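Local coordinates for protein lytic Polysaccharide Monooxygenase (Phytophthora infestans, PDB 6Z5Y) that probably cleaves plant pectin oxidatively as a secreted copper-dependent monooxygenase, using the N-terminal catalytic domain held in this chain, at residues A[92-97]-A[114-119]; A[101-106]-A[146-151]; A[108-113]-A[128-133]; A[5-10]-A[86-91]; A[24-29]-A[159-164]. One frame throughout, in Å; residues are numbered along the deposited sequence.

Contact 1. Residues A[92-97]-A[114-119]. With CU (copper (II) ion), chain C.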
# COMPACT_ATOMS: atom_id res chain seq x y z
N ARG A 92 -11.31 -4.78 -2.49
CA ARG A 92 -12.52 -4.05 -2.15
C ARG A 92 -12.27 -2.62 -2.55
O ARG A 92 -11.22 -2.30 -3.16
CB ARG A 92 -12.84 -4.22 -0.65
CG ARG A 92 -11.71 -3.73 0.25
CD ARG A 92 -12.15 -3.49 1.69
NE ARG A 92 -12.68 -4.72 2.29
CZ ARG A 92 -13.60 -4.76 3.25
NH1 ARG A 92 -14.07 -3.65 3.78
NH2 ARG A 92 -14.03 -5.93 3.63
N GLY A 93 -13.19 -1.74 -2.22
CA GLY A 93 -12.95 -0.31 -2.37
C GLY A 93 -12.05 0.22 -1.29
O GLY A 93 -11.85 -0.45 -0.25
N ILE A 94 -11.56 1.42 -1.49
CA ILE A 94 -10.65 2.06 -0.53
C ILE A 94 -11.43 3.08 0.30
O ILE A 94 -12.01 4.01 -0.28
CB ILE A 94 -9.46 2.69 -1.25
CG1 ILE A 94 -8.61 1.63 -1.95
CG2 ILE A 94 -8.66 3.53 -0.28
CD1 ILE A 94 -7.56 2.21 -2.87
N VAL A 95 -11.46 2.90 1.63
CA VAL A 95 -12.32 3.73 2.50
C VAL A 95 -11.51 4.50 3.51
O VAL A 95 -12.13 5.07 4.39
CB VAL A 95 -13.41 2.91 3.23
CG1 VAL A 95 -14.26 2.09 2.29
CG2 VAL A 95 -12.83 2.07 4.37
N HIS A 96 -10.18 4.54 3.41
CA HIS A 96 -9.36 5.40 4.27
C HIS A 96 -8.49 6.27 3.40
O HIS A 96 -7.98 5.79 2.39
CB HIS A 96 -8.44 4.61 5.20
CG HIS A 96 -9.11 3.47 5.89
ND1 HIS A 96 -10.18 3.63 6.75
CD2 HIS A 96 -8.81 2.16 5.91
CE1 HIS A 96 -10.52 2.43 7.21
NE2 HIS A 96 -9.69 1.52 6.74
N ALA A 97 -8.32 7.52 3.80
CA ALA A 97 -7.37 8.43 3.15
C ALA A 97 -5.94 7.97 3.39
O ALA A 97 -5.64 7.28 4.34
CB ALA A 97 -7.54 9.83 3.65
N ASP A 114 -3.03 10.06 -2.20
CA ASP A 114 -4.32 9.72 -1.57
C ASP A 114 -5.04 8.68 -2.43
O ASP A 114 -5.83 9.00 -3.30
CB ASP A 114 -5.21 10.93 -1.35
CG ASP A 114 -6.52 10.52 -0.70
OD1 ASP A 114 -6.46 9.73 0.26
OD2 ASP A 114 -7.57 11.01 -1.14
N CYS A 115 -4.73 7.43 -2.17
CA CYS A 115 -5.29 6.36 -2.99
C CYS A 115 -6.81 6.30 -2.95
O CYS A 115 -7.40 5.98 -4.00
CB CYS A 115 -4.63 5.03 -2.65
SG CYS A 115 -2.91 5.15 -3.19
N GLN A 116 -7.42 6.72 -1.86
CA GLN A 116 -8.89 6.75 -1.75
C GLN A 116 -9.51 7.57 -2.88
O GLN A 116 -10.51 7.13 -3.45
CB GLN A 116 -9.26 7.31 -0.38
CG GLN A 116 -10.76 7.37 -0.14
CD GLN A 116 -11.11 7.79 1.26
OE1 GLN A 116 -11.65 6.98 2.01
NE2 GLN A 116 -10.77 9.02 1.62
N SER A 117 -8.97 8.76 -3.14
CA SER A 117 -9.56 9.63 -4.17
C SER A 117 -9.10 9.21 -5.56
O SER A 117 -9.81 9.46 -6.50
CB SER A 117 -9.30 11.09 -3.89
OG SER A 117 -7.93 11.39 -3.76
N ALA A 118 -7.96 8.58 -5.71
CA ALA A 118 -7.40 8.29 -7.05
C ALA A 118 -7.98 7.03 -7.66
O ALA A 118 -8.06 6.96 -8.88
CB ALA A 118 -5.92 8.20 -6.97
N TYR A 119 -8.26 6.02 -6.85
CA TYR A 119 -8.46 4.62 -7.34
C TYR A 119 -9.77 4.00 -6.94
O TYR A 119 -10.03 2.88 -7.44
CB TYR A 119 -7.33 3.70 -6.92
CG TYR A 119 -6.00 4.26 -7.36
CD1 TYR A 119 -5.70 4.47 -8.70
CD2 TYR A 119 -5.04 4.57 -6.41
CE1 TYR A 119 -4.49 5.02 -9.06
CE2 TYR A 119 -3.80 5.07 -6.77
CZ TYR A 119 -3.54 5.33 -8.10
OH TYR A 119 -2.33 5.89 -8.38
CU CU C . -9.71 -0.36 7.11
O HOH W 1 -5.97 6.05 0.52
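The flat amide of Q116 lies against the peptide between H96 and A97, with CD 3.7 Å from H96 C and NE2 3.6 Å from A97 N. The phenol ring of Y119 has A118 CB over the centre of one face and C115 CB in plane at its edge. The imidazole of H96 has V95 CG2 3.7 Å above one face, near the rim. Q116 reaches across fully extended, CG anti to the backbone N (chi1 -179°), and its NE2 is bonded to D37. I94 presses on helix 115-119: CG2 sits 3.5 Å from Q116 CA, while CD1 packs on the CB atoms of C115 and Y119. D114 is the N-cap of this helix, OD2 taking S117 OG at 2.7 Å and, weakly, S117 N, while OD1 rests beside A97 and accepts from G98 N. A water joins the segments, donating a hydrogen bond to H96 O (2.8 Å) and accepting one from Q116 N (2.9 Å). The loop thus backed by the helix carries H96, whose NE2 binds copper at 1.9 Å and with H1 forms the histidine brace that defines lytic polysaccharide monooxygenases.

Contact 2. Residues A[101-106]-A[146-151]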
# COMPACT_ATOMS: atom_id res chain seq x y z
N GLU A 101 1.41 3.00 -2.75
CA GLU A 101 2.34 2.82 -3.85
C GLU A 101 2.54 1.34 -4.12
O GLU A 101 2.34 0.49 -3.25
CB GLU A 101 3.64 3.56 -3.57
CG GLU A 101 4.34 3.05 -2.33
CD GLU A 101 5.36 4.02 -1.77
OE1 GLU A 101 4.99 5.18 -1.49
OE2 GLU A 101 6.49 3.61 -1.53
N ILE A 102 2.96 1.08 -5.34
CA ILE A 102 3.28 -0.29 -5.82
C ILE A 102 4.69 -0.25 -6.40
O ILE A 102 5.01 0.63 -7.23
CB ILE A 102 2.28 -0.76 -6.87
CG1 ILE A 102 0.87 -0.80 -6.32
CG2 ILE A 102 2.68 -2.14 -7.40
CD1 ILE A 102 -0.22 -1.05 -7.34
N TRP A 103 5.49 -1.22 -6.00
CA TRP A 103 6.85 -1.44 -6.50
C TRP A 103 6.93 -2.81 -7.16
O TRP A 103 6.28 -3.76 -6.71
CB TRP A 103 7.83 -1.41 -5.33
CG TRP A 103 7.95 -0.09 -4.63
CD1 TRP A 103 7.04 0.50 -3.80
CD2 TRP A 103 9.08 0.76 -4.66
NE1 TRP A 103 7.53 1.68 -3.32
CE2 TRP A 103 8.79 1.87 -3.83
CE3 TRP A 103 10.34 0.69 -5.28
CZ2 TRP A 103 9.71 2.87 -3.58
CZ3 TRP A 103 11.26 1.70 -5.02
CH2 TRP A 103 10.93 2.77 -4.19
N LEU A 104 7.76 -2.91 -8.17
CA LEU A 104 8.16 -4.20 -8.77
C LEU A 104 9.66 -4.30 -8.55
O LEU A 104 10.43 -3.50 -9.13
CB LEU A 104 7.80 -4.27 -10.26
CG LEU A 104 6.33 -4.07 -10.56
CD1 LEU A 104 6.09 -4.11 -12.05
CD2 LEU A 104 5.45 -5.09 -9.86
N ASP A 105 10.07 -5.16 -7.64
CA ASP A 105 11.44 -5.10 -7.09
C ASP A 105 11.71 -3.64 -6.71
O ASP A 105 10.92 -3.05 -5.95
CB ASP A 105 12.45 -5.80 -8.00
CG ASP A 105 12.10 -7.27 -8.20
OD1 ASP A 105 11.66 -7.88 -7.23
OD2 ASP A 105 12.35 -7.78 -9.32
N ASP A 106 12.82 -3.09 -7.15
CA ASP A 106 13.28 -1.74 -6.77
C ASP A 106 12.78 -0.64 -7.73
O ASP A 106 13.29 0.46 -7.63
CB ASP A 106 14.79 -1.72 -6.61
CG ASP A 106 15.56 -2.28 -7.79
OD1 ASP A 106 14.92 -2.54 -8.84
OD2 ASP A 106 16.79 -2.48 -7.65
N ARG A 146 5.45 -5.25 -4.46
CA ARG A 146 5.22 -4.81 -3.09
C ARG A 146 4.26 -3.65 -3.09
O ARG A 146 4.44 -2.67 -3.82
CB ARG A 146 6.52 -4.46 -2.38
CG ARG A 146 7.38 -5.69 -2.11
CD ARG A 146 8.65 -5.34 -1.37
NE ARG A 146 9.47 -6.52 -1.04
CZ ARG A 146 10.35 -7.10 -1.85
NH1 ARG A 146 10.59 -6.62 -3.06
NH2 ARG A 146 11.02 -8.16 -1.44
N PHE A 147 3.24 -3.77 -2.26
CA PHE A 147 2.23 -2.71 -2.02
C PHE A 147 2.43 -2.17 -0.64
O PHE A 147 2.59 -2.96 0.32
CB PHE A 147 0.84 -3.32 -2.17
CG PHE A 147 -0.30 -2.40 -1.84
CD1 PHE A 147 -0.55 -1.31 -2.64
CD2 PHE A 147 -1.07 -2.59 -0.70
CE1 PHE A 147 -1.64 -0.48 -2.35
CE2 PHE A 147 -2.13 -1.76 -0.40
CZ PHE A 147 -2.42 -0.70 -1.23
N TYR A 148 2.37 -0.86 -0.52
CA TYR A 148 2.43 -0.16 0.77
C TYR A 148 1.30 0.85 0.79
O TYR A 148 1.16 1.63 -0.17
CB TYR A 148 3.75 0.57 0.93
CG TYR A 148 4.98 -0.29 0.91
CD1 TYR A 148 5.58 -0.69 -0.27
CD2 TYR A 148 5.57 -0.70 2.10
CE1 TYR A 148 6.73 -1.50 -0.24
CE2 TYR A 148 6.70 -1.49 2.15
CZ TYR A 148 7.28 -1.89 0.97
OH TYR A 148 8.43 -2.66 0.96
N TRP A 149 0.61 0.91 1.91
CA TRP A 149 -0.48 1.89 2.08
C TRP A 149 -0.42 2.36 3.54
O TRP A 149 -0.47 1.53 4.46
CB TRP A 149 -1.82 1.25 1.76
CG TRP A 149 -3.05 2.08 1.94
CD1 TRP A 149 -3.17 3.43 1.83
CD2 TRP A 149 -4.36 1.56 2.20
NE1 TRP A 149 -4.48 3.79 2.05
CE2 TRP A 149 -5.24 2.66 2.24
CE3 TRP A 149 -4.88 0.27 2.37
CZ2 TRP A 149 -6.61 2.50 2.46
CZ3 TRP A 149 -6.22 0.12 2.60
CH2 TRP A 149 -7.08 1.21 2.65
N LEU A 150 -0.28 3.66 3.71
CA LEU A 150 -0.38 4.28 5.04
C LEU A 150 -1.75 4.93 5.13
O LEU A 150 -1.98 6.01 4.57
CB LEU A 150 0.72 5.30 5.20
CG LEU A 150 0.81 5.89 6.60
CD1 LEU A 150 1.36 4.87 7.56
CD2 LEU A 150 1.58 7.17 6.63
N ALA A 151 -2.67 4.21 5.78
CA ALA A 151 -4.03 4.70 5.94
C ALA A 151 -4.07 5.60 7.16
O ALA A 151 -3.45 5.33 8.20
CB ALA A 151 -4.98 3.56 6.08
O HOH W 2 9.10 -4.67 -4.60
O HOH W 3 12.78 -7.40 -4.83
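W103 and Y148 meet on one face of an antiparallel sheet, part of the beta-sandwich core common to lytic polysaccharide monooxygenases. Their rings are steeply inclined, planes 80° apart and CD1 of W103 4.0 Å from CD1 of Y148. The strands themselves are joined by four backbone hydrogen bonds, the amide and carbonyl of E101 pairing with Y148 and those of W103 with R146. E101 points to the same face as the two rings. Its CG is held between the backbone N and the carbonyl carbon (chi1 61°), and an extended chain beyond it brings OE2 alongside W103, where it accepts from NE1 at 2.8 Å, in the indole plane but 28° out of its own carboxylate plane. This bond fixes the turn of the indole; the same carboxylate also accepts from the amides of V56 and R57, and the R57 guanidinium makes a cation-pi contact with W103. On the other face, I102 CG1 comes to the edge of the F147 ring, 4.0 Å from F147 CD1, and F147 also meets F130. R146 and D105 carry opposite charges but lie beyond salt-bridge distance; D105 OD1 accepts from M144 N. Two waters, both in the plane of the guanidinium, bridge them: NH1 donates to each at 2.9 Å, one water donating to D105 O at 2.8 Å and the other to D105 OD1 at 2.7 Å.

Contact 3. Residues A[108-113]-A[128-133]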
# COMPACT_ATOMS: atom_id res chain seq x y z
N MET A 108 9.60 1.70 -8.49
CA MET A 108 8.27 2.19 -8.08
C MET A 108 7.46 2.40 -9.37
O MET A 108 7.86 3.20 -10.23
CB MET A 108 8.32 3.47 -7.24
CG MET A 108 7.05 3.68 -6.41
SD MET A 108 7.02 5.18 -5.40
CE MET A 108 7.09 6.38 -6.73
N VAL A 109 6.39 1.68 -9.52
CA VAL A 109 5.57 1.71 -10.74
C VAL A 109 4.28 2.48 -10.56
O VAL A 109 3.68 2.83 -11.58
CB VAL A 109 5.31 0.31 -11.28
CG1 VAL A 109 6.62 -0.33 -11.74
CG2 VAL A 109 4.59 -0.60 -10.31
N LEU A 110 3.84 2.75 -9.36
CA LEU A 110 2.62 3.52 -9.13
C LEU A 110 2.73 4.17 -7.77
O LEU A 110 3.22 3.54 -6.81
CB LEU A 110 1.39 2.62 -9.23
CG LEU A 110 0.06 3.31 -8.92
CD1 LEU A 110 -1.03 2.83 -9.85
CD2 LEU A 110 -0.39 3.11 -7.46
N GLN A 111 2.27 5.40 -7.67
CA GLN A 111 2.29 6.15 -6.40
C GLN A 111 1.16 7.15 -6.43
O GLN A 111 0.94 7.76 -7.47
CB GLN A 111 3.64 6.81 -6.21
CG GLN A 111 3.83 7.53 -4.89
CD GLN A 111 3.15 8.88 -4.76
OE1 GLN A 111 2.80 9.30 -3.63
NE2 GLN A 111 3.06 9.61 -5.84
N ASN A 112 0.55 7.37 -5.31
CA ASN A 112 -0.44 8.47 -5.18
C ASN A 112 -0.49 8.92 -3.72
O ASN A 112 -0.39 8.09 -2.80
CB ASN A 112 -1.81 8.05 -5.69
CG ASN A 112 -2.72 9.22 -5.96
OD1 ASN A 112 -3.34 9.75 -5.06
ND2 ASN A 112 -2.78 9.64 -7.21
N ASP A 113 -0.65 10.22 -3.54
CA ASP A 113 -0.70 10.78 -2.18
C ASP A 113 -2.00 10.43 -1.46
O ASP A 113 -2.07 10.52 -0.21
CB ASP A 113 -0.56 12.29 -2.26
CG ASP A 113 0.82 12.75 -2.72
OD1 ASP A 113 1.79 11.96 -2.61
OD2 ASP A 113 0.89 13.90 -3.15
N ALA A 128 -11.59 -1.02 -6.02
CA ALA A 128 -10.55 -0.08 -6.42
C ALA A 128 -9.59 -0.74 -7.41
O ALA A 128 -9.19 -1.87 -7.21
CB ALA A 128 -9.79 0.44 -5.22
N VAL A 129 -9.23 0.01 -8.42
CA VAL A 129 -8.33 -0.46 -9.48
C VAL A 129 -7.19 0.52 -9.55
O VAL A 129 -7.38 1.72 -9.73
CB VAL A 129 -9.04 -0.61 -10.83
CG1 VAL A 129 -8.02 -1.04 -11.87
CG2 VAL A 129 -10.19 -1.56 -10.75
N PHE A 130 -5.98 -0.02 -9.42
CA PHE A 130 -4.74 0.78 -9.53
C PHE A 130 -4.28 0.75 -10.98
O PHE A 130 -4.14 -0.33 -11.55
CB PHE A 130 -3.66 0.17 -8.65
CG PHE A 130 -4.02 0.09 -7.19
CD1 PHE A 130 -3.98 1.19 -6.37
CD2 PHE A 130 -4.45 -1.11 -6.64
CE1 PHE A 130 -4.36 1.10 -5.03
CE2 PHE A 130 -4.82 -1.21 -5.32
CZ PHE A 130 -4.79 -0.10 -4.52
N LYS A 131 -4.02 1.93 -11.53
CA LYS A 131 -3.52 2.05 -12.90
C LYS A 131 -2.87 3.41 -13.05
O LYS A 131 -3.18 4.35 -12.33
CB LYS A 131 -4.73 2.00 -13.78
CG LYS A 131 -5.55 3.30 -13.87
CD LYS A 131 -6.33 3.78 -12.64
CE LYS A 131 -7.28 4.92 -13.00
NZ LYS A 131 -7.83 5.65 -11.83
N PRO A 132 -1.92 3.52 -13.99
CA PRO A 132 -1.34 2.44 -14.79
C PRO A 132 -0.26 1.68 -14.02
O PRO A 132 0.44 2.26 -13.20
CB PRO A 132 -0.69 3.17 -15.97
CG PRO A 132 -0.26 4.52 -15.33
CD PRO A 132 -1.33 4.82 -14.32
N VAL A 133 -0.15 0.38 -14.29
CA VAL A 133 0.92 -0.46 -13.73
C VAL A 133 1.60 -1.17 -14.90
O VAL A 133 1.00 -2.02 -15.54
CB VAL A 133 0.39 -1.47 -12.70
CG1 VAL A 133 1.54 -2.31 -12.13
CG2 VAL A 133 -0.41 -0.78 -11.59
O HOH W 4 1.72 4.52 -12.49
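L110 is the bump of this contact, its CD1 pushed into a hollow walled by the 128-133 backbone and two side chains. The floor is K131 N, 3.5 Å from CD1; F130 CB at 3.9 Å and V133 CG2 at 4.1 Å from the same methyl form the walls, and P132 O flanks it. With CG anti to the backbone N (chi1 176°), L110 reaches toward the backbone around the cis peptide between K131 and P132. Beside it, V109 CG2 meets V133 CG1 at 3.9 Å, one methyl against another. No direct hydrogen bond links the segments; a water donates to V109 O and to P132 O, each 2.7 Å away, and bridges the two carbonyls. V109 and L110 can both face this way because together they oppose I102 in a classic beta bulge. The edge strand 107-112 of the five-stranded sheet packs on edge strand 129-130 of the three-stranded one and the chain after it, as in a beta sandwich.

Contact 4. Residues A[5-10]-A[86-91]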
# COMPACT_ATOMS: atom_id res chain seq x y z
N ALA A 5 -5.64 -7.98 -4.74
CA ALA A 5 -6.24 -9.28 -5.03
C ALA A 5 -5.83 -9.82 -6.39
O ALA A 5 -5.86 -11.06 -6.57
CB ALA A 5 -7.73 -9.19 -4.94
N LYS A 6 -5.49 -8.97 -7.33
CA LYS A 6 -5.02 -9.36 -8.66
C LYS A 6 -3.88 -8.42 -8.98
O LYS A 6 -4.07 -7.22 -9.00
CB LYS A 6 -6.17 -9.18 -9.64
CG LYS A 6 -5.95 -9.82 -10.97
CD LYS A 6 -7.17 -9.76 -11.85
CE LYS A 6 -6.99 -10.53 -13.13
NZ LYS A 6 -8.08 -10.23 -14.06
N PRO A 7 -2.66 -8.92 -9.19
CA PRO A 7 -2.28 -10.34 -9.12
C PRO A 7 -2.48 -10.93 -7.73
O PRO A 7 -2.47 -10.21 -6.73
CB PRO A 7 -0.81 -10.31 -9.53
CG PRO A 7 -0.35 -8.95 -9.13
CD PRO A 7 -1.52 -8.04 -9.40
N ALA A 8 -2.68 -12.24 -7.68
CA ALA A 8 -3.14 -12.87 -6.44
C ALA A 8 -2.00 -13.07 -5.47
O ALA A 8 -0.99 -13.72 -5.78
CB ALA A 8 -3.77 -14.19 -6.75
N PRO A 9 -2.18 -12.63 -4.22
CA PRO A 9 -1.25 -12.93 -3.14
C PRO A 9 -1.39 -14.37 -2.64
O PRO A 9 -2.42 -14.98 -2.83
CB PRO A 9 -1.72 -11.99 -2.04
CG PRO A 9 -3.23 -11.90 -2.25
CD PRO A 9 -3.39 -11.94 -3.74
N SER A 10 -0.33 -14.78 -1.98
CA SER A 10 -0.32 -15.97 -1.13
C SER A 10 -0.25 -15.50 0.31
O SER A 10 0.18 -14.38 0.57
CB SER A 10 0.86 -16.88 -1.47
OG SER A 10 0.83 -17.29 -2.84
N GLY A 86 -2.44 -3.72 -17.54
CA GLY A 86 -1.79 -2.56 -16.93
C GLY A 86 -2.45 -2.07 -15.66
O GLY A 86 -2.39 -0.88 -15.36
N THR A 87 -3.04 -2.99 -14.91
CA THR A 87 -3.70 -2.67 -13.66
C THR A 87 -3.23 -3.62 -12.56
O THR A 87 -2.67 -4.69 -12.82
CB THR A 87 -5.22 -2.80 -13.75
OG1 THR A 87 -5.63 -4.17 -13.86
CG2 THR A 87 -5.82 -1.95 -14.85
N ALA A 88 -3.53 -3.22 -11.33
CA ALA A 88 -3.64 -4.13 -10.18
C ALA A 88 -5.01 -3.87 -9.57
O ALA A 88 -5.46 -2.73 -9.57
CB ALA A 88 -2.51 -3.92 -9.18
N THR A 89 -5.64 -4.88 -9.04
CA THR A 89 -6.99 -4.73 -8.51
C THR A 89 -6.99 -4.99 -7.01
O THR A 89 -6.48 -6.01 -6.56
CB THR A 89 -7.95 -5.68 -9.21
OG1 THR A 89 -7.82 -5.50 -10.61
CG2 THR A 89 -9.38 -5.44 -8.82
N PHE A 90 -7.60 -4.07 -6.27
CA PHE A 90 -7.73 -4.24 -4.82
C PHE A 90 -8.85 -5.22 -4.52
O PHE A 90 -9.74 -5.51 -5.34
CB PHE A 90 -8.00 -2.89 -4.17
CG PHE A 90 -7.42 -2.70 -2.79
CD1 PHE A 90 -6.11 -3.05 -2.50
CD2 PHE A 90 -8.18 -2.10 -1.80
CE1 PHE A 90 -5.56 -2.79 -1.25
CE2 PHE A 90 -7.61 -1.82 -0.58
CZ PHE A 90 -6.31 -2.17 -0.29
N SER A 91 -8.88 -5.68 -3.28
CA SER A 91 -9.86 -6.71 -2.86
C SER A 91 -11.23 -6.10 -2.62
O SER A 91 -12.20 -6.86 -2.56
CB SER A 91 -9.37 -7.43 -1.61
OG SER A 91 -9.33 -6.54 -0.50
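T89 begins its meeting with K6 at CB, which lies 4.0 Å from K6 CB on the same side of the sheet. One atom further, OG1 stands beside the backbone N (chi1 -53°) and is 4.1 Å from K6 CB, whereas CG2 branches off anti to that N; the side chain also touches I127 of a neighbouring loop. The backbone O of T89 takes two donors, A5 N at 2.8 Å and K6 N at 3.2 Å, the second on a lone pair in the carbonyl plane. Two residues facing one make a classic beta bulge in strand 4-6, the edge of a three-stranded antiparallel sheet whose middle strand is 88-90. The return bond, T89 N to K6 O, is 2.8 Å long and nearly straight at 169°. A5 CB comes within 4.1 Å of S91 CB, and S91 OG is bonded to Y3 N. After the bulge the chain turns through a cis peptide into P7, whose CD rests 4.2 Å from A88 CB.

Contact 5. Residues A[24-29]-A[159-164]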
# COMPACT_ATOMS: atom_id res chain seq x y z
N GLU A 24 0.07 5.32 16.62
CA GLU A 24 -0.04 6.79 16.66
C GLU A 24 0.66 7.39 15.47
O GLU A 24 1.64 6.82 14.99
CB GLU A 24 0.78 7.41 17.78
CG GLU A 24 0.23 6.96 19.08
CD GLU A 24 0.93 7.51 20.30
OE1 GLU A 24 0.54 7.10 21.39
OE2 GLU A 24 1.83 8.35 20.15
N PRO A 25 0.26 8.57 15.00
CA PRO A 25 1.05 9.26 13.98
C PRO A 25 2.49 9.37 14.44
O PRO A 25 2.74 9.73 15.62
CB PRO A 25 0.35 10.59 13.86
CG PRO A 25 -1.05 10.29 14.29
CD PRO A 25 -0.91 9.35 15.45
N GLN A 26 3.42 9.09 13.53
CA GLN A 26 4.85 9.10 13.85
C GLN A 26 5.45 10.49 13.83
O GLN A 26 6.61 10.62 14.24
CB GLN A 26 5.61 8.23 12.86
CG GLN A 26 5.12 6.80 12.96
CD GLN A 26 5.44 6.24 14.33
OE1 GLN A 26 6.64 6.11 14.68
NE2 GLN A 26 4.46 6.06 15.18
N TRP A 27 4.72 11.43 13.28
CA TRP A 27 5.17 12.82 13.14
C TRP A 27 4.34 13.66 14.08
O TRP A 27 3.11 13.57 14.01
CB TRP A 27 5.00 13.24 11.71
CG TRP A 27 5.70 12.34 10.76
CD1 TRP A 27 6.74 11.48 10.98
CD2 TRP A 27 5.40 12.28 9.37
NE1 TRP A 27 7.09 10.88 9.79
CE2 TRP A 27 6.29 11.36 8.80
CE3 TRP A 27 4.45 12.90 8.58
CZ2 TRP A 27 6.25 11.07 7.45
CZ3 TRP A 27 4.39 12.60 7.25
CH2 TRP A 27 5.31 11.70 6.69
N LYS A 28 5.01 14.41 14.95
CA LYS A 28 4.33 15.24 15.96
C LYS A 28 3.62 16.38 15.23
O LYS A 28 4.28 17.04 14.38
CB LYS A 28 5.31 15.77 17.01
N GLY A 29 2.33 16.56 15.51
CA GLY A 29 1.57 17.71 14.98
C GLY A 29 0.10 17.62 15.30
O GLY A 29 -0.33 16.79 16.11
N THR A 159 -6.58 10.31 15.82
CA THR A 159 -5.95 9.89 14.57
C THR A 159 -5.02 8.70 14.84
O THR A 159 -4.22 8.75 15.76
CB THR A 159 -5.17 11.03 13.92
OG1 THR A 159 -6.08 12.11 13.67
CG2 THR A 159 -4.50 10.63 12.62
N VAL A 160 -5.11 7.72 13.97
CA VAL A 160 -4.13 6.62 13.92
C VAL A 160 -3.60 6.50 12.50
O VAL A 160 -4.20 6.99 11.54
CB VAL A 160 -4.75 5.27 14.34
CG1 VAL A 160 -5.21 5.36 15.78
CG2 VAL A 160 -5.87 4.79 13.44
N TRP A 161 -2.47 5.84 12.42
CA TRP A 161 -1.88 5.35 11.18
C TRP A 161 -2.07 3.83 11.14
O TRP A 161 -1.71 3.14 12.10
CB TRP A 161 -0.39 5.70 11.11
CG TRP A 161 -0.04 7.14 10.88
CD1 TRP A 161 -0.87 8.21 10.84
CD2 TRP A 161 1.28 7.66 10.63
NE1 TRP A 161 -0.14 9.35 10.57
CE2 TRP A 161 1.16 9.02 10.38
CE3 TRP A 161 2.53 7.07 10.49
CZ2 TRP A 161 2.25 9.83 10.07
CZ3 TRP A 161 3.61 7.86 10.17
CH2 TRP A 161 3.47 9.22 9.97
N GLN A 162 -2.60 3.31 10.04
CA GLN A 162 -2.68 1.87 9.80
C GLN A 162 -1.74 1.54 8.64
O GLN A 162 -1.78 2.19 7.61
CB GLN A 162 -4.08 1.44 9.46
CG GLN A 162 -5.06 1.63 10.60
CD GLN A 162 -6.49 1.48 10.15
OE1 GLN A 162 -6.80 1.37 8.97
NE2 GLN A 162 -7.38 1.49 11.11
N ALA A 163 -0.93 0.53 8.82
CA ALA A 163 0.02 0.10 7.79
C ALA A 163 -0.52 -1.14 7.12
O ALA A 163 -0.71 -2.16 7.79
CB ALA A 163 1.36 -0.21 8.40
N TYR A 164 -0.63 -1.07 5.79
CA TYR A 164 -1.00 -2.23 4.98
C TYR A 164 0.19 -2.50 4.07
O TYR A 164 0.70 -1.60 3.40
CB TYR A 164 -2.25 -1.95 4.16
CG TYR A 164 -3.47 -1.67 4.99
CD1 TYR A 164 -3.70 -0.40 5.46
CD2 TYR A 164 -4.37 -2.67 5.31
CE1 TYR A 164 -4.80 -0.11 6.24
CE2 TYR A 164 -5.47 -2.40 6.13
CZ TYR A 164 -5.69 -1.11 6.58
OH TYR A 164 -6.77 -0.84 7.38
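The loop 24-29 draws close to strand 158-170 without a hydrogen bond between the two segments, the CA atoms of E24 and V160 being 4.9 Å apart. W161 has the largest share in the contact. P25 CA stands over its five-membered ring, 3.5 Å from the centroid and 8° off the normal, a CH-pi contact, and Q26 N lies 3.4 Å above the same face. Q26 CG lies over the CZ3 corner of that face, 3.3 Å from W161 CZ3. The benzene end of W161 points its CH2 at the centre of W27, 3.6 Å above that ring; the planes stand at 86°, a T-shaped (edge-to-face) pair. This pair joins the loop that follows edge strand 21-23 to its partner strand in the five-stranded sheet, and W31 adds a further edge-to-face contact to W161. P25 also meets T159, its CD 3.4 Å from T159 O and its CG on the methyl. Q26 is bent at chi2 (-64°), which turns its amide back on its own loop: NE2 donates to E24 O at 2.9 Å. Farther along the strand Y164, of the copper site, is hydrogen-bonded through OH to Q162 OE1 and to H1 N.

How the contacts relate
Contacts 2, 3 and 5 reach the five-stranded sheet, while contact 4 and the 128-133 side of contact 3 belong to the three-stranded one, F130 N and A88 O probably being hydrogen-bonded at 2.8 Å. Between the sheets F90 of contact 4 packs on F147 and W149 of contact 2. H96 of contact 1 binds copper and Y164 of contact 5 belongs to the same site, its OH 3.8 Å from H96 NE2, although the contact centres are about 17 Å apart. W149 touches I94 and stacks on Y164, and the side chain of F147 is about 11 Å from copper. Contacts 4 and 5 are farthest apart, centres about 26 Å, on opposite sides of the chain's centre.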